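Local coordinates for protein receptor-type adenylate cyclase GRESAG 4.3 (Trypanosoma brucei, PDB 1FX4) that catalyses the conversion of ATP to cyclic AMP and diphosphate through this magnesium-dependent class III cyclase catalytic domain of a receptor-type trypanosome membrane protein, at residues 3-8 and 154-159; 70-75 and 184-189; 79-84 and 132-137. One frame throughout, in Å; residues are numbered along the deposited sequence.

Interaction 1 (3-8 and 154-159)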
ATOM      1  N   ASP A   3     -13.260  -0.826  19.700  1.00 47.16           N
ATOM      2  CA  ASP A   3     -13.171  -1.537  20.976  1.00 46.54           C
ATOM      3  C   ASP A   3     -12.168  -2.689  20.981  1.00 44.69           C
ATOM      4  O   ASP A   3     -11.580  -2.994  22.017  1.00 45.14           O
ATOM      5  CB  ASP A   3     -14.549  -2.032  21.440  1.00 48.77           C
ATOM      6  CG  ASP A   3     -14.489  -2.785  22.781  1.00 50.97           C
ATOM      7  OD1 ASP A   3     -13.759  -2.344  23.705  1.00 52.08           O
ATOM      8  OD2 ASP A   3     -15.170  -3.830  22.910  1.00 52.66           O
ATOM      9  N   SER A   4     -11.958  -3.319  19.829  1.00 41.99           N
ATOM     10  CA  SER A   4     -11.017  -4.427  19.752  1.00 39.65           C
ATOM     11  C   SER A   4      -9.575  -3.978  19.518  1.00 37.72           C
ATOM     12  O   SER A   4      -8.661  -4.796  19.539  1.00 36.68           O
ATOM     13  CB  SER A   4     -11.456  -5.428  18.684  1.00 40.01           C
ATOM     14  OG  SER A   4     -11.483  -4.821  17.409  1.00 41.77           O
ATOM     15  N   ALA A   5      -9.366  -2.676  19.339  1.00 35.86           N
ATOM     16  CA  ALA A   5      -8.022  -2.156  19.114  1.00 35.10           C
ATOM     17  C   ALA A   5      -7.202  -2.040  20.390  1.00 34.88           C
ATOM     18  O   ALA A   5      -7.672  -1.489  21.384  1.00 34.36           O
ATOM     19  CB  ALA A   5      -8.092  -0.796  18.442  1.00 34.41           C
ATOM     20  N   PRO A   6      -5.983  -2.615  20.398  1.00 34.51           N
ATOM     21  CA  PRO A   6      -5.119  -2.528  21.586  1.00 34.50           C
ATOM     22  C   PRO A   6      -4.843  -1.031  21.787  1.00 35.21           C
ATOM     23  O   PRO A   6      -4.424  -0.343  20.855  1.00 34.48           O
ATOM     24  CB  PRO A   6      -3.866  -3.277  21.141  1.00 34.54           C
ATOM     25  CG  PRO A   6      -4.419  -4.333  20.219  1.00 34.07           C
ATOM     26  CD  PRO A   6      -5.427  -3.549  19.401  1.00 34.23           C
ATOM     27  N   LYS A   7      -5.111  -0.522  22.988  1.00 36.03           N
ATOM     28  CA  LYS A   7      -4.964   0.908  23.268  1.00 37.33           C
ATOM     29  C   LYS A   7      -3.985   1.304  24.359  1.00 37.90           C
ATOM     30  O   LYS A   7      -3.795   2.496  24.612  1.00 38.04           O
ATOM     31  CB  LYS A   7      -6.327   1.492  23.650  1.00 37.74           C
ATOM     32  CG  LYS A   7      -7.432   1.166  22.687  1.00 38.58           C
ATOM     33  CD  LYS A   7      -8.769   1.690  23.181  1.00 38.37           C
ATOM     34  CE  LYS A   7      -9.870   1.274  22.241  1.00 38.47           C
ATOM     35  NZ  LYS A   7      -9.952  -0.205  22.163  1.00 37.79           N
ATOM     36  N   GLU A   8      -3.370   0.328  25.009  1.00 38.67           N
ATOM     37  CA  GLU A   8      -2.449   0.633  26.095  1.00 40.10           C
ATOM     38  C   GLU A   8      -0.982   0.516  25.737  1.00 39.62           C
ATOM     39  O   GLU A   8      -0.509  -0.568  25.375  1.00 39.35           O
ATOM     40  CB  GLU A   8      -2.749  -0.263  27.290  1.00 42.29           C
ATOM     41  CG  GLU A   8      -4.142  -0.073  27.859  1.00 46.06           C
ATOM     42  CD  GLU A   8      -4.406  -0.955  29.072  1.00 48.38           C
ATOM     43  OE1 GLU A   8      -3.554  -1.823  29.384  1.00 50.01           O
ATOM     44  OE2 GLU A   8      -5.471  -0.776  29.713  1.00 49.58           O
ATOM     45  N   TYR A 154      -6.834   3.449  15.216  1.00 33.80           N
ATOM     46  CA  TYR A 154      -5.572   3.257  15.919  1.00 31.84           C
ATOM     47  C   TYR A 154      -4.561   2.651  14.969  1.00 30.72           C
ATOM     48  O   TYR A 154      -4.922   1.848  14.114  1.00 29.40           O
ATOM     49  CB  TYR A 154      -5.747   2.313  17.112  1.00 31.74           C
ATOM     50  CG  TYR A 154      -6.403   2.941  18.318  1.00 31.85           C
ATOM     51  CD1 TYR A 154      -7.788   3.018  18.418  1.00 32.00           C
ATOM     52  CD2 TYR A 154      -5.630   3.456  19.357  1.00 31.61           C
ATOM     53  CE1 TYR A 154      -8.396   3.597  19.534  1.00 32.86           C
ATOM     54  CE2 TYR A 154      -6.221   4.037  20.473  1.00 33.11           C
ATOM     55  CZ  TYR A 154      -7.600   4.105  20.555  1.00 32.78           C
ATOM     56  OH  TYR A 154      -8.176   4.682  21.653  1.00 33.94           O
ATOM     57  N   ASP A 155      -3.310   3.076  15.090  1.00 30.04           N
ATOM     58  CA  ASP A 155      -2.237   2.535  14.270  1.00 29.55           C
ATOM     59  C   ASP A 155      -1.092   2.153  15.204  1.00 28.95           C
ATOM     60  O   ASP A 155      -1.041   2.581  16.366  1.00 28.50           O
ATOM     61  CB  ASP A 155      -1.761   3.519  13.209  1.00 30.54           C
ATOM     62  CG  ASP A 155      -1.121   2.821  11.999  1.00 31.05           C
ATOM     63  OD1 ASP A 155      -1.043   3.466  10.935  1.00 32.80           O
ATOM     64  OD2 ASP A 155      -0.700   1.638  12.091  1.00 31.17           O
ATOM     65  N   TYR A 156      -0.194   1.324  14.697  1.00 28.48           N
ATOM     66  CA  TYR A 156       0.917   0.816  15.476  1.00 28.61           C
ATOM     67  C   TYR A 156       2.220   0.968  14.713  1.00 29.83           C
ATOM     68  O   TYR A 156       2.376   0.445  13.615  1.00 29.83           O
ATOM     69  CB  TYR A 156       0.636  -0.651  15.822  1.00 27.61           C
ATOM     70  CG  TYR A 156      -0.725  -0.811  16.463  1.00 26.21           C
ATOM     71  CD1 TYR A 156      -1.873  -0.922  15.684  1.00 25.78           C
ATOM     72  CD2 TYR A 156      -0.875  -0.738  17.841  1.00 25.83           C
ATOM     73  CE1 TYR A 156      -3.145  -0.932  16.259  1.00 25.95           C
ATOM     74  CE2 TYR A 156      -2.138  -0.751  18.429  1.00 25.76           C
ATOM     75  CZ  TYR A 156      -3.269  -0.848  17.628  1.00 25.97           C
ATOM     76  OH  TYR A 156      -4.525  -0.802  18.188  1.00 26.37           O
ATOM     77  N   TYR A 157       3.149   1.694  15.317  1.00 31.72           N
ATOM     78  CA  TYR A 157       4.451   1.965  14.717  1.00 33.65           C
ATOM     79  C   TYR A 157       5.570   1.478  15.624  1.00 33.38           C
ATOM     80  O   TYR A 157       5.338   1.109  16.776  1.00 33.56           O
ATOM     81  CB  TYR A 157       4.609   3.469  14.486  1.00 36.60           C
ATOM     82  CG  TYR A 157       3.687   4.015  13.431  1.00 40.03           C
ATOM     83  CD1 TYR A 157       2.402   4.468  13.757  1.00 41.53           C
ATOM     84  CD2 TYR A 157       4.084   4.064  12.099  1.00 41.51           C
ATOM     85  CE1 TYR A 157       1.536   4.950  12.774  1.00 42.92           C
ATOM     86  CE2 TYR A 157       3.224   4.545  11.106  1.00 43.47           C
ATOM     87  CZ  TYR A 157       1.956   4.986  11.454  1.00 43.62           C
ATOM     88  OH  TYR A 157       1.109   5.454  10.477  1.00 45.52           O
ATOM     89  N   GLY A 158       6.791   1.506  15.105  1.00 33.78           N
ATOM     90  CA  GLY A 158       7.925   1.065  15.894  1.00 34.33           C
ATOM     91  C   GLY A 158       8.483  -0.248  15.399  1.00 34.46           C
ATOM     92  O   GLY A 158       7.951  -0.849  14.456  1.00 34.28           O
ATOM     93  N   ARG A 159       9.550  -0.705  16.045  1.00 34.72           N
ATOM     94  CA  ARG A 159      10.207  -1.946  15.661  1.00 34.82           C
ATOM     95  C   ARG A 159       9.272  -3.161  15.680  1.00 33.57           C
ATOM     96  O   ARG A 159       9.423  -4.061  14.865  1.00 33.09           O
ATOM     97  CB  ARG A 159      11.452  -2.196  16.530  1.00 36.60           C
ATOM     98  CG  ARG A 159      12.553  -1.139  16.360  1.00 39.12           C
ATOM     99  CD  ARG A 159      13.880  -1.551  17.014  1.00 40.51           C
ATOM    100  NE  ARG A 159      13.720  -1.974  18.405  1.00 42.88           N
ATOM    101  CZ  ARG A 159      13.447  -1.157  19.419  1.00 43.76           C
ATOM    102  NH1 ARG A 159      13.306   0.152  19.220  1.00 44.84           N
ATOM    103  NH2 ARG A 159      13.271  -1.657  20.635  1.00 44.38           N
TER
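Tyr156 and Pro6 make the one hydrogen bond between the two segments: Tyr156 OH donates to Pro6 O over 2.7 Å. The hydroxyl lies 15° from the carbonyl plane, with Pro6 O in turn at the edge of the phenol ring. The proline ring itself crosses the tyrosine side chain at about a right angle, and its CD sits 3.1 Å from Tyr156 OH, a snug fit around the polar tip. Pro6 N, also near, has no hydrogen to share.

Most of the apolar contact is carried by Tyr154. Lys7 lays its aliphatic stem over one face of this ring in a CH-pi contact, Lys7 CG standing 4.0 Å from the centroid and 27° off the normal, while Lys7 CD reaches to 3.4 Å from Tyr154 OH. A bend at chi4 (61°) then turns the ammonium back toward the preceding loop residues, where Lys7 NZ hydrogen-bonds to a lone pair of Ala5 O at 2.7 Å. Ala5 CB fills the angle between the two tyrosines, 3.8 Å from Tyr154 CD1 and 3.6 Å from Tyr156 OH.

In this way the N-terminal loop ahead of strand 13-20 is held to strand 154-157, half of a small hairpin with strand 144-147. Tyr156 continues onto Val57 of strand 55-60 and onto Met65 and Ala67 of strand 63-68.

Interaction 2 (70-75 and 184-189)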
ATOM      1  N   SER A  70      -4.928 -10.212  22.120  1.00 27.00           N
ATOM      2  CA  SER A  70      -4.640 -11.590  22.480  1.00 26.79           C
ATOM      3  C   SER A  70      -3.757 -12.333  21.474  1.00 26.68           C
ATOM      4  O   SER A  70      -4.128 -12.496  20.309  1.00 26.05           O
ATOM      5  CB  SER A  70      -5.968 -12.345  22.639  1.00 27.06           C
ATOM      6  OG  SER A  70      -5.807 -13.745  22.482  1.00 26.77           O
ATOM      7  N   PRO A  71      -2.597 -12.827  21.926  1.00 26.79           N
ATOM      8  CA  PRO A  71      -1.685 -13.565  21.041  1.00 26.70           C
ATOM      9  C   PRO A  71      -2.365 -14.805  20.465  1.00 26.38           C
ATOM     10  O   PRO A  71      -2.248 -15.092  19.278  1.00 25.73           O
ATOM     11  CB  PRO A  71      -0.549 -13.968  21.980  1.00 27.44           C
ATOM     12  CG  PRO A  71      -0.527 -12.838  22.979  1.00 27.91           C
ATOM     13  CD  PRO A  71      -1.995 -12.618  23.257  1.00 26.65           C
ATOM     14  N   PHE A  72      -3.120 -15.512  21.301  1.00 26.03           N
ATOM     15  CA  PHE A  72      -3.791 -16.719  20.852  1.00 26.96           C
ATOM     16  C   PHE A  72      -4.876 -16.474  19.806  1.00 25.85           C
ATOM     17  O   PHE A  72      -5.034 -17.265  18.874  1.00 25.68           O
ATOM     18  CB  PHE A  72      -4.355 -17.526  22.026  1.00 28.26           C
ATOM     19  CG  PHE A  72      -4.686 -18.941  21.657  1.00 30.83           C
ATOM     20  CD1 PHE A  72      -3.740 -19.743  21.015  1.00 31.84           C
ATOM     21  CD2 PHE A  72      -5.942 -19.466  21.920  1.00 31.83           C
ATOM     22  CE1 PHE A  72      -4.051 -21.053  20.638  1.00 32.54           C
ATOM     23  CE2 PHE A  72      -6.258 -20.767  21.544  1.00 32.76           C
ATOM     24  CZ  PHE A  72      -5.308 -21.560  20.905  1.00 32.86           C
ATOM     25  N   ALA A  73      -5.630 -15.391  19.971  1.00 24.86           N
ATOM     26  CA  ALA A  73      -6.694 -15.056  19.021  1.00 23.63           C
ATOM     27  C   ALA A  73      -6.057 -14.766  17.655  1.00 22.74           C
ATOM     28  O   ALA A  73      -6.612 -15.102  16.606  1.00 22.14           O
ATOM     29  CB  ALA A  73      -7.466 -13.843  19.505  1.00 24.05           C
ATOM     30  N   ALA A  74      -4.876 -14.164  17.685  1.00 21.86           N
ATOM     31  CA  ALA A  74      -4.160 -13.841  16.447  1.00 22.17           C
ATOM     32  C   ALA A  74      -3.744 -15.107  15.719  1.00 22.02           C
ATOM     33  O   ALA A  74      -3.875 -15.212  14.500  1.00 21.49           O
ATOM     34  CB  ALA A  74      -2.953 -12.996  16.752  1.00 22.68           C
ATOM     35  N   VAL A  75      -3.264 -16.081  16.479  1.00 22.77           N
ATOM     36  CA  VAL A  75      -2.828 -17.350  15.918  1.00 23.53           C
ATOM     37  C   VAL A  75      -4.015 -18.148  15.383  1.00 23.86           C
ATOM     38  O   VAL A  75      -3.932 -18.753  14.310  1.00 23.53           O
ATOM     39  CB  VAL A  75      -2.002 -18.153  16.957  1.00 23.88           C
ATOM     40  CG1 VAL A  75      -1.659 -19.527  16.423  1.00 24.94           C
ATOM     41  CG2 VAL A  75      -0.736 -17.397  17.280  1.00 24.10           C
ATOM     42  N   MET A 184       6.125 -17.501  21.977  1.00 27.86           N
ATOM     43  CA  MET A 184       6.276 -17.566  23.424  1.00 30.51           C
ATOM     44  C   MET A 184       5.323 -16.657  24.206  1.00 31.16           C
ATOM     45  O   MET A 184       5.281 -16.711  25.436  1.00 31.21           O
ATOM     46  CB  MET A 184       7.734 -17.346  23.835  1.00 31.67           C
ATOM     47  CG  MET A 184       8.676 -18.433  23.337  1.00 33.63           C
ATOM     48  SD  MET A 184       8.077 -20.150  23.617  1.00 36.95           S
ATOM     49  CE  MET A 184       8.498 -20.346  25.360  1.00 37.00           C
ATOM     50  N   SER A 185       4.564 -15.825  23.491  1.00 31.16           N
ATOM     51  CA  SER A 185       3.581 -14.938  24.113  1.00 31.96           C
ATOM     52  C   SER A 185       2.362 -15.770  24.458  1.00 32.24           C
ATOM     53  O   SER A 185       1.539 -15.382  25.285  1.00 31.95           O
ATOM     54  CB  SER A 185       3.171 -13.810  23.165  1.00 32.29           C
ATOM     55  OG  SER A 185       4.204 -12.852  23.057  1.00 35.36           O
ATOM     56  N   LEU A 186       2.214 -16.887  23.754  1.00 32.28           N
ATOM     57  CA  LEU A 186       1.108 -17.794  24.000  1.00 33.12           C
ATOM     58  C   LEU A 186       1.430 -18.523  25.292  1.00 33.58           C
ATOM     59  O   LEU A 186       2.593 -18.631  25.675  1.00 34.20           O
ATOM     60  CB  LEU A 186       1.015 -18.829  22.880  1.00 32.31           C
ATOM     61  CG  LEU A 186       0.742 -18.329  21.471  1.00 31.83           C
ATOM     62  CD1 LEU A 186       0.976 -19.467  20.487  1.00 32.29           C
ATOM     63  CD2 LEU A 186      -0.676 -17.831  21.382  1.00 31.60           C
ATOM     64  N   SER A 187       0.406 -19.005  25.975  1.00 34.14           N
ATOM     65  CA  SER A 187       0.624 -19.758  27.199  1.00 35.23           C
ATOM     66  C   SER A 187       1.112 -21.144  26.773  1.00 36.06           C
ATOM     67  O   SER A 187       0.969 -21.526  25.609  1.00 35.33           O
ATOM     68  CB  SER A 187      -0.681 -19.874  27.977  1.00 34.99           C
ATOM     69  OG  SER A 187      -1.662 -20.534  27.201  1.00 34.76           O
ATOM     70  N   GLY A 188       1.704 -21.888  27.703  1.00 36.96           N
ATOM     71  CA  GLY A 188       2.197 -23.218  27.383  1.00 37.82           C
ATOM     72  C   GLY A 188       1.095 -24.123  26.875  1.00 38.31           C
ATOM     73  O   GLY A 188       1.297 -24.919  25.963  1.00 38.96           O
ATOM     74  N   GLU A 189      -0.084 -23.970  27.463  1.00 38.94           N
ATOM     75  CA  GLU A 189      -1.271 -24.738  27.111  1.00 40.16           C
ATOM     76  C   GLU A 189      -1.698 -24.413  25.674  1.00 39.66           C
ATOM     77  O   GLU A 189      -2.033 -25.312  24.897  1.00 39.30           O
ATOM     78  CB  GLU A 189      -2.380 -24.370  28.091  1.00 42.47           C
ATOM     79  CG  GLU A 189      -3.649 -25.182  28.036  1.00 45.72           C
ATOM     80  CD  GLU A 189      -4.597 -24.784  29.164  1.00 48.12           C
ATOM     81  OE1 GLU A 189      -5.775 -24.464  28.880  1.00 49.40           O
ATOM     82  OE2 GLU A 189      -4.150 -24.765  30.337  1.00 49.24           O
TER
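Leu186 and then Pro71 are the residues with the most surface buried here, and one methyl group does most of the work. Leu186 CD2 is pushed against the first turn of helix 71-87, 3.6 Å from Pro71 C and only 3.3 Å from Phe72 CA, so it beds on the backbone as much as on side chains. The leucine's CG stands anti to its own carbonyl carbon (chi1 -62°); with CD1 anti to CA (chi2 168°), CD2 is the branch turned toward the helix. Round that methyl the neighbours form a shallow seat. Phe72 presents its ring edge, with Phe72 CD1 3.6 Å from Leu186 CD2 in the plane of the ring, and the two side chains cross at about a right angle. One turn on, Val75 CG2 comes within 4.1 Å of Leu186 CD2 and nearly as close to the other methyl.

All this happens at the start of the helix that follows strand 63-68 in the class III cyclase fold, where it meets the bend between the short helices 180-185 and 188-192. Helices 71-87 and 188-192 are each N-capped by a serine: Ser70 OG accepts from Ala73 N at 3.0 Å, and Ser187 OG from Asp190 N.

Pro71 itself, in the first turn, turns its ring toward Ser185, Pro71 CG lying 3.8 Å from Ser185 CB. Of the serine side chain it is CB that meets the proline; Ser185 OG is hydrogen-bonded to Ala181 O in its own helix. Thr14 of strand 13-20 also touches the proline, while Leu194 touches Phe72, Val75 and Leu186 together.

Interaction 3 (79-84 and 132-137). Unlike the reference sequence in segment 79-84: Cys84 (reference Arg).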
ATOM      1  N   GLN A  79      -4.616 -19.375  11.505  1.00 21.97           N
ATOM      2  CA  GLN A  79      -4.852 -20.768  11.180  1.00 23.20           C
ATOM      3  C   GLN A  79      -6.164 -20.921  10.437  1.00 22.94           C
ATOM      4  O   GLN A  79      -6.238 -21.615   9.427  1.00 22.34           O
ATOM      5  CB  GLN A  79      -4.853 -21.618  12.451  1.00 24.84           C
ATOM      6  CG  GLN A  79      -5.236 -23.062  12.202  1.00 28.63           C
ATOM      7  CD  GLN A  79      -4.775 -23.954  13.324  1.00 30.84           C
ATOM      8  OE1 GLN A  79      -5.590 -24.557  14.027  1.00 34.23           O
ATOM      9  NE2 GLN A  79      -3.462 -24.027  13.519  1.00 30.40           N
ATOM     10  N   GLU A  80      -7.203 -20.247  10.921  1.00 23.28           N
ATOM     11  CA  GLU A  80      -8.502 -20.337  10.279  1.00 24.27           C
ATOM     12  C   GLU A  80      -8.461 -19.671   8.909  1.00 22.04           C
ATOM     13  O   GLU A  80      -9.160 -20.086   7.990  1.00 20.51           O
ATOM     14  CB  GLU A  80      -9.591 -19.714  11.150  1.00 27.58           C
ATOM     15  CG  GLU A  80     -10.966 -20.286  10.863  1.00 34.35           C
ATOM     16  CD  GLU A  80     -11.006 -21.815  10.988  1.00 37.05           C
ATOM     17  OE1 GLU A  80     -11.731 -22.448  10.185  1.00 39.18           O
ATOM     18  OE2 GLU A  80     -10.310 -22.377  11.875  1.00 38.98           O
ATOM     19  N   LEU A  81      -7.617 -18.654   8.769  1.00 20.77           N
ATOM     20  CA  LEU A  81      -7.490 -17.992   7.479  1.00 19.44           C
ATOM     21  C   LEU A  81      -7.044 -19.030   6.443  1.00 18.31           C
ATOM     22  O   LEU A  81      -7.696 -19.197   5.427  1.00 17.53           O
ATOM     23  CB  LEU A  81      -6.493 -16.830   7.567  1.00 19.83           C
ATOM     24  CG  LEU A  81      -6.354 -15.923   6.333  1.00 19.45           C
ATOM     25  CD1 LEU A  81      -5.666 -14.633   6.755  1.00 18.76           C
ATOM     26  CD2 LEU A  81      -5.568 -16.590   5.219  1.00 21.14           C
ATOM     27  N   GLN A  82      -5.946 -19.738   6.706  1.00 18.31           N
ATOM     28  CA  GLN A  82      -5.455 -20.731   5.752  1.00 18.37           C
ATOM     29  C   GLN A  82      -6.497 -21.814   5.433  1.00 19.66           C
ATOM     30  O   GLN A  82      -6.697 -22.175   4.252  1.00 18.05           O
ATOM     31  CB  GLN A  82      -4.170 -21.369   6.259  1.00 18.86           C
ATOM     32  CG  GLN A  82      -3.034 -20.364   6.458  1.00 17.76           C
ATOM     33  CD  GLN A  82      -2.611 -19.727   5.151  1.00 18.34           C
ATOM     34  OE1 GLN A  82      -2.914 -20.246   4.077  1.00 17.36           O
ATOM     35  NE2 GLN A  82      -1.903 -18.600   5.236  1.00 17.14           N
ATOM     36  N   LEU A  83      -7.184 -22.289   6.475  1.00 18.79           N
ATOM     37  CA  LEU A  83      -8.202 -23.314   6.292  1.00 20.25           C
ATOM     38  C   LEU A  83      -9.418 -22.822   5.504  1.00 20.23           C
ATOM     39  O   LEU A  83      -9.920 -23.529   4.634  1.00 20.38           O
ATOM     40  CB  LEU A  83      -8.626 -23.878   7.650  1.00 20.54           C
ATOM     41  CG  LEU A  83      -7.531 -24.706   8.330  1.00 21.62           C
ATOM     42  CD1 LEU A  83      -7.847 -24.920   9.795  1.00 23.28           C
ATOM     43  CD2 LEU A  83      -7.358 -26.049   7.592  1.00 23.10           C
ATOM     44  N   CYS A  84      -9.879 -21.609   5.802  1.00 22.07           N
ATOM     45  CA  CYS A  84     -11.031 -21.033   5.120  1.00 23.80           C
ATOM     46  C   CYS A  84     -10.734 -20.849   3.639  1.00 22.87           C
ATOM     47  O   CYS A  84     -11.519 -21.238   2.786  1.00 22.30           O
ATOM     48  CB  CYS A  84     -11.415 -19.683   5.745  1.00 26.85           C
ATOM     49  SG  CYS A  84     -12.247 -19.845   7.390  1.00 38.36           S
ATOM     50  N   LEU A 132      -6.529 -18.409  -3.815  1.00 19.74           N
ATOM     51  CA  LEU A 132      -5.514 -17.428  -3.440  1.00 18.93           C
ATOM     52  C   LEU A 132      -4.638 -17.907  -2.289  1.00 19.16           C
ATOM     53  O   LEU A 132      -5.132 -18.476  -1.307  1.00 19.43           O
ATOM     54  CB  LEU A 132      -6.171 -16.091  -3.069  1.00 17.72           C
ATOM     55  CG  LEU A 132      -6.841 -15.331  -4.212  1.00 17.13           C
ATOM     56  CD1 LEU A 132      -7.520 -14.057  -3.665  1.00 17.16           C
ATOM     57  CD2 LEU A 132      -5.787 -14.980  -5.273  1.00 18.21           C
ATOM     58  N   ARG A 133      -3.329 -17.712  -2.421  1.00 18.29           N
ATOM     59  CA  ARG A 133      -2.398 -18.111  -1.371  1.00 18.60           C
ATOM     60  C   ARG A 133      -1.968 -16.884  -0.580  1.00 19.25           C
ATOM     61  O   ARG A 133      -1.347 -15.958  -1.126  1.00 20.06           O
ATOM     62  CB  ARG A 133      -1.178 -18.822  -1.946  1.00 18.24           C
ATOM     63  CG  ARG A 133      -1.516 -20.120  -2.649  1.00 18.05           C
ATOM     64  CD  ARG A 133      -0.241 -20.765  -3.166  1.00 18.07           C
ATOM     65  NE  ARG A 133      -0.524 -21.893  -4.047  1.00 17.64           N
ATOM     66  CZ  ARG A 133       0.409 -22.710  -4.526  1.00 18.05           C
ATOM     67  NH1 ARG A 133       1.686 -22.524  -4.205  1.00 17.58           N
ATOM     68  NH2 ARG A 133       0.069 -23.690  -5.357  1.00 17.05           N
ATOM     69  N   VAL A 134      -2.272 -16.902   0.711  1.00 18.08           N
ATOM     70  CA  VAL A 134      -1.969 -15.789   1.595  1.00 18.11           C
ATOM     71  C   VAL A 134      -0.783 -16.081   2.497  1.00 18.80           C
ATOM     72  O   VAL A 134      -0.725 -17.125   3.131  1.00 19.70           O
ATOM     73  CB  VAL A 134      -3.225 -15.437   2.469  1.00 18.29           C
ATOM     74  CG1 VAL A 134      -2.959 -14.223   3.354  1.00 17.89           C
ATOM     75  CG2 VAL A 134      -4.414 -15.151   1.560  1.00 17.57           C
ATOM     76  N   ARG A 135       0.195 -15.182   2.512  1.00 19.73           N
ATOM     77  CA  ARG A 135       1.342 -15.342   3.393  1.00 20.12           C
ATOM     78  C   ARG A 135       0.987 -14.565   4.643  1.00 19.20           C
ATOM     79  O   ARG A 135       0.352 -13.507   4.572  1.00 18.54           O
ATOM     80  CB  ARG A 135       2.631 -14.810   2.761  1.00 23.16           C
ATOM     81  CG  ARG A 135       2.675 -13.337   2.567  1.00 25.40           C
ATOM     82  CD  ARG A 135       4.066 -12.904   2.063  1.00 30.26           C
ATOM     83  NE  ARG A 135       4.268 -13.253   0.677  1.00 33.22           N
ATOM     84  CZ  ARG A 135       4.330 -12.368  -0.314  1.00 36.33           C
ATOM     85  NH1 ARG A 135       4.214 -11.063  -0.073  1.00 36.30           N
ATOM     86  NH2 ARG A 135       4.501 -12.793  -1.550  1.00 37.10           N
ATOM     87  N   VAL A 136       1.373 -15.102   5.793  1.00 17.96           N
ATOM     88  CA  VAL A 136       1.040 -14.477   7.061  1.00 18.45           C
ATOM     89  C   VAL A 136       2.227 -14.447   7.991  1.00 18.29           C
ATOM     90  O   VAL A 136       2.934 -15.440   8.144  1.00 19.40           O
ATOM     91  CB  VAL A 136      -0.127 -15.246   7.764  1.00 17.73           C
ATOM     92  CG1 VAL A 136      -0.486 -14.579   9.086  1.00 17.47           C
ATOM     93  CG2 VAL A 136      -1.343 -15.324   6.833  1.00 17.92           C
ATOM     94  N   GLY A 137       2.433 -13.297   8.618  1.00 18.12           N
ATOM     95  CA  GLY A 137       3.517 -13.144   9.565  1.00 18.92           C
ATOM     96  C   GLY A 137       2.891 -12.632  10.842  1.00 18.67           C
ATOM     97  O   GLY A 137       2.030 -11.762  10.788  1.00 18.68           O
TER
HETATM   98  O   HOH W   1      -3.640 -19.023   1.811  1.00 19.99           O
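Gln82 OE1 accepts from Arg222 NH1 and has a water molecule 2.7 Å away; that water accepts from Val134 N at 2.8 Å. The other end of the same amide reaches the strand directly, Gln82 NE2 donating to Val134 O over 2.8 Å. One glutamine thus spans both backbone polar atoms of Val134, one by way of the water and one without.

The elements are the helix and second strand of a beta-alpha-beta crossover: helix 71-87 follows strand 63-68 and leads, after a long helical excursion, to strand 134-141, which runs parallel to strand 63-68 with strand 13-20 between them. This is the latter half of the ferredoxin-like core of class III cyclases. Helix and strand run almost exactly antiparallel, at 173°, with 9.8 Å between the axes of the short segments.

The direct bond is nearly linear at the hydrogen, 166°, and the carbonyl oxygen lies practically in the plane of the Gln82 amide, although the donor sits well off the plane of the carbonyl itself. With both amide atoms engaged, the group is held against rotation. A bend in the chain at chi2 (-64°) brings it down to the strand.

Next to it Leu81 supplies the apolar half. Leu81 CD2 packs 3.8 Å from Val134 CB, the two side chains crossing at about a right angle, and Leu48 of helix 34-51 touches the leucine as well. On the adjoining strand 13-20, Val134 touches Thr18, one place before the magnesium ligand Asp19; the side chain of Val134 is about 9 Å from the bound magnesium. Further along the strand, Val136 CG2 lies 3.7 Å from Gln82 NE2.

Interactions 2 and 3 use different parts of helix 71-87: its start rests on the bend between helices 180-185 and 188-192, and its later turns lie on strand 134-141. Interaction 3 is the most central, its centre about 6 Å from that of the chain, and the nearest to the magnesium site; there backbone polar groups are answered by an amide and a water. Interaction 2, farther out and partly buried, has no hydrogen bond across it and is made by apolar contacts. Interaction 1 lies outermost, its centre about 19 Å from that of the chain, yet is largely buried; it ties a loop to a hairpin with tyrosines, mixing a phenol bond with CH-pi contact.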